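PDB 5YNL: arginase from Glaciozyma antarctica, which probably catalyses the manganese-dependent hydrolysis of L-arginine to L-ornithine and urea in a cold-adapted yeast. Local coordinates for residues A[152-164]-A[192-204]. Sequence-based numbering, arbitrary orientation.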
# COMPACT_ATOMS: atom_id res chain seq x y z
N GLY A 152 7.87 2.50 3.86
CA GLY A 152 7.75 3.93 3.82
C GLY A 152 7.75 4.71 5.11
O GLY A 152 7.59 4.19 6.24
N GLY A 153 7.97 6.00 4.91
CA GLY A 153 7.41 6.99 5.76
C GLY A 153 6.00 7.20 5.23
O GLY A 153 5.14 6.33 5.32
N ASP A 154 5.81 8.36 4.62
CA ASP A 154 4.49 8.90 4.37
C ASP A 154 3.67 8.12 3.35
O ASP A 154 4.22 7.55 2.41
CB ASP A 154 4.65 10.34 3.89
CG ASP A 154 3.38 11.09 3.94
OD1 ASP A 154 3.08 11.63 5.02
OD2 ASP A 154 2.66 11.11 2.91
N HIS A 155 2.36 8.09 3.53
CA HIS A 155 1.50 7.39 2.58
C HIS A 155 1.38 8.10 1.21
O HIS A 155 1.06 7.46 0.21
CB HIS A 155 0.13 7.07 3.20
CG HIS A 155 -0.49 5.81 2.67
ND1 HIS A 155 -1.66 5.27 3.18
CD2 HIS A 155 -0.11 4.99 1.66
CE1 HIS A 155 -1.95 4.16 2.52
NE2 HIS A 155 -1.03 3.97 1.59
N SER A 156 1.69 9.40 1.15
CA SER A 156 1.72 10.09 -0.14
C SER A 156 2.69 9.41 -1.11
O SER A 156 2.56 9.56 -2.34
CB SER A 156 2.05 11.59 -0.00
OG SER A 156 3.31 11.82 0.63
N LEU A 157 3.65 8.67 -0.56
CA LEU A 157 4.60 7.89 -1.35
C LEU A 157 3.89 6.83 -2.20
O LEU A 157 4.47 6.31 -3.17
CB LEU A 157 5.62 7.20 -0.45
CG LEU A 157 6.85 7.96 0.04
CD1 LEU A 157 6.67 9.48 -0.01
CD2 LEU A 157 7.18 7.51 1.45
N ALA A 158 2.63 6.52 -1.84
CA ALA A 158 1.81 5.63 -2.67
C ALA A 158 1.55 6.18 -4.08
O ALA A 158 1.17 5.43 -4.98
CB ALA A 158 0.52 5.25 -1.99
N MET A 159 1.76 7.47 -4.27
CA MET A 159 1.76 8.04 -5.60
C MET A 159 2.80 7.31 -6.45
O MET A 159 2.52 6.91 -7.58
CB MET A 159 2.07 9.53 -5.55
CG MET A 159 0.83 10.41 -5.49
SD MET A 159 1.15 12.17 -5.68
CE MET A 159 1.99 12.51 -4.12
N GLY A 160 3.98 7.10 -5.88
CA GLY A 160 5.04 6.43 -6.61
C GLY A 160 4.83 4.93 -6.71
O GLY A 160 4.85 4.36 -7.82
N THR A 161 4.63 4.30 -5.56
CA THR A 161 4.47 2.86 -5.46
C THR A 161 3.35 2.33 -6.39
O THR A 161 3.51 1.30 -7.06
CB THR A 161 4.21 2.46 -3.98
OG1 THR A 161 4.52 1.08 -3.75
CG2 THR A 161 2.80 2.68 -3.62
N VAL A 162 2.23 3.06 -6.45
CA VAL A 162 1.09 2.63 -7.25
C VAL A 162 1.36 2.92 -8.74
O VAL A 162 0.94 2.16 -9.62
CB VAL A 162 -0.22 3.31 -6.75
CG1 VAL A 162 -1.36 3.14 -7.75
CG2 VAL A 162 -0.62 2.79 -5.39
N SER A 163 2.08 4.00 -9.03
CA SER A 163 2.42 4.30 -10.42
C SER A 163 3.28 3.20 -11.03
O SER A 163 2.95 2.66 -12.08
CB SER A 163 3.14 5.64 -10.52
OG SER A 163 2.34 6.68 -9.98
N GLY A 164 4.37 2.85 -10.35
CA GLY A 164 5.27 1.80 -10.82
C GLY A 164 4.55 0.48 -10.99
O GLY A 164 4.65 -0.15 -12.04
N GLY A 192 -2.86 21.46 2.91
CA GLY A 192 -1.78 21.79 2.00
C GLY A 192 -0.72 20.71 1.87
O GLY A 192 -0.03 20.63 0.85
N ARG A 193 -0.60 19.88 2.90
CA ARG A 193 0.32 18.76 2.87
C ARG A 193 -0.13 17.78 1.79
O ARG A 193 -1.29 17.36 1.76
CB ARG A 193 0.37 18.06 4.22
CG ARG A 193 0.74 18.99 5.37
CD ARG A 193 0.18 18.47 6.69
NE ARG A 193 -1.21 18.06 6.54
CZ ARG A 193 -1.64 16.82 6.67
NH1 ARG A 193 -0.78 15.86 6.97
NH2 ARG A 193 -2.93 16.53 6.51
N LEU A 194 0.80 17.42 0.91
CA LEU A 194 0.51 16.49 -0.18
C LEU A 194 0.11 15.12 0.34
O LEU A 194 -0.23 14.23 -0.43
CB LEU A 194 1.72 16.38 -1.11
CG LEU A 194 1.75 17.26 -2.36
CD1 LEU A 194 0.83 16.69 -3.44
CD2 LEU A 194 1.37 18.70 -2.05
N HIS A 195 0.16 14.98 1.67
CA HIS A 195 -0.12 13.74 2.39
C HIS A 195 -1.53 13.20 2.13
O HIS A 195 -1.73 11.98 2.04
CB HIS A 195 0.08 13.97 3.89
CG HIS A 195 0.14 12.72 4.70
ND1 HIS A 195 0.28 12.74 6.07
CD2 HIS A 195 0.08 11.42 4.34
CE1 HIS A 195 0.30 11.49 6.52
NE2 HIS A 195 0.18 10.67 5.49
N GLY A 196 -2.51 14.09 2.02
CA GLY A 196 -3.88 13.67 1.79
C GLY A 196 -4.34 13.82 0.36
O GLY A 196 -5.53 13.90 0.10
N CYS A 197 -3.40 13.87 -0.58
CA CYS A 197 -3.75 13.99 -1.99
C CYS A 197 -3.40 12.83 -2.97
O CYS A 197 -3.82 12.88 -4.12
CB CYS A 197 -3.21 15.30 -2.56
SG CYS A 197 -3.72 16.75 -1.62
N PRO A 198 -2.65 11.80 -2.52
CA PRO A 198 -2.10 10.91 -3.55
C PRO A 198 -3.14 10.17 -4.38
O PRO A 198 -2.86 9.81 -5.53
CB PRO A 198 -1.30 9.88 -2.74
CG PRO A 198 -1.98 9.82 -1.43
CD PRO A 198 -2.39 11.26 -1.17
N VAL A 199 -4.31 9.91 -3.81
CA VAL A 199 -5.30 9.14 -4.55
C VAL A 199 -5.92 10.01 -5.64
O VAL A 199 -6.24 9.53 -6.73
CB VAL A 199 -6.37 8.54 -3.61
CG1 VAL A 199 -7.19 7.48 -4.35
CG2 VAL A 199 -5.71 7.91 -2.41
N SER A 200 -6.05 11.30 -5.35
CA SER A 200 -6.63 12.24 -6.29
C SER A 200 -5.80 12.37 -7.57
O SER A 200 -6.34 12.68 -8.63
CB SER A 200 -6.84 13.61 -5.62
OG SER A 200 -5.62 14.31 -5.45
N PHE A 201 -4.50 12.12 -7.48
CA PHE A 201 -3.63 12.17 -8.66
C PHE A 201 -3.74 10.85 -9.42
O PHE A 201 -3.81 10.83 -10.64
CB PHE A 201 -2.17 12.44 -8.26
CG PHE A 201 -1.90 13.85 -7.78
CD1 PHE A 201 -2.26 14.26 -6.50
CD2 PHE A 201 -1.23 14.75 -8.60
CE1 PHE A 201 -2.00 15.56 -6.06
CE2 PHE A 201 -0.96 16.06 -8.17
CZ PHE A 201 -1.35 16.45 -6.89
N LEU A 202 -3.72 9.73 -8.69
CA LEU A 202 -3.82 8.42 -9.33
C LEU A 202 -5.15 8.23 -10.04
O LEU A 202 -5.22 7.54 -11.07
CB LEU A 202 -3.60 7.31 -8.30
CG LEU A 202 -2.26 7.43 -7.57
CD1 LEU A 202 -2.26 6.55 -6.32
CD2 LEU A 202 -1.08 7.09 -8.49
N LEU A 203 -6.21 8.84 -9.50
CA LEU A 203 -7.53 8.75 -10.12
C LEU A 203 -7.60 9.74 -11.28
O LEU A 203 -8.40 9.58 -12.19
CB LEU A 203 -8.63 9.01 -9.09
CG LEU A 203 -8.74 7.94 -8.00
CD1 LEU A 203 -9.45 8.50 -6.79
CD2 LEU A 203 -9.50 6.70 -8.53
N GLY A 204 -6.72 10.73 -11.23
CA GLY A 204 -6.64 11.71 -12.30
C GLY A 204 -7.72 12.76 -12.23
O GLY A 204 -8.74 12.66 -12.91
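Asp-154 and His-195 meet carboxylate over ring: Asp-154 OD1 lies 2.9 Å above the plane of the His-195 ring, over its centre, with the two groups turned 61° apart. OD1 comes within 3.1 Å of His-195 NE2, but the angle is too poor for a hydrogen bond; NE2 bonds instead to Glu-331. The carboxylate is steadied from its own segment. Asp-154 OD2 closes an Asx turn with Ser-156 N at 2.6 Å, the donor approaching on the anti side and tilted from the carboxylate plane, and Ser-156 OG gives OD2 a second, suspiciously short bond. With an alanine here, Ser-156 N and OG would probably lose their shared acceptor and the His-195 ring the group that covers one face.

This is the more solvent-facing side: Leu-194 and His-195 are partly exposed, and His-195 is poorly ordered, so its close distances to the carboxylate call for caution. Farther along, helices 158-164 and 198-202 run 32° from parallel and the fit is close and buried. Leu-202 enters as a knob among Ala-158, Met-159, Val-162 and Ser-163, its CD1 3.8 Å from Val-162 CG1 and its CD2 3.7 Å from Met-159 O. Met-159 crosses Pro-198 nearly at a right angle, Met-159 CG lying 3.5 Å from Pro-198 CB; the bend at its chi3 (-70°) turns CE toward Leu-194, while SD rests over the face of Phe-201, 4.4 Å from the ring centroid, a Met-aromatic contact.

The pairing joins the loop and helix after strand 147-152 of the parallel sheet to helix 198-202 and its preceding turn. Gly-152 to Ser-156 spell the GGDHS signature, whose histidine is a manganese ligand in related arginases; here His-155 bonds to Asp-178 and Ser-284. Cohesion comes largely from van der Waals packing centred on Met-159, Pro-198 and Leu-202, together with the carboxylate-ring contact.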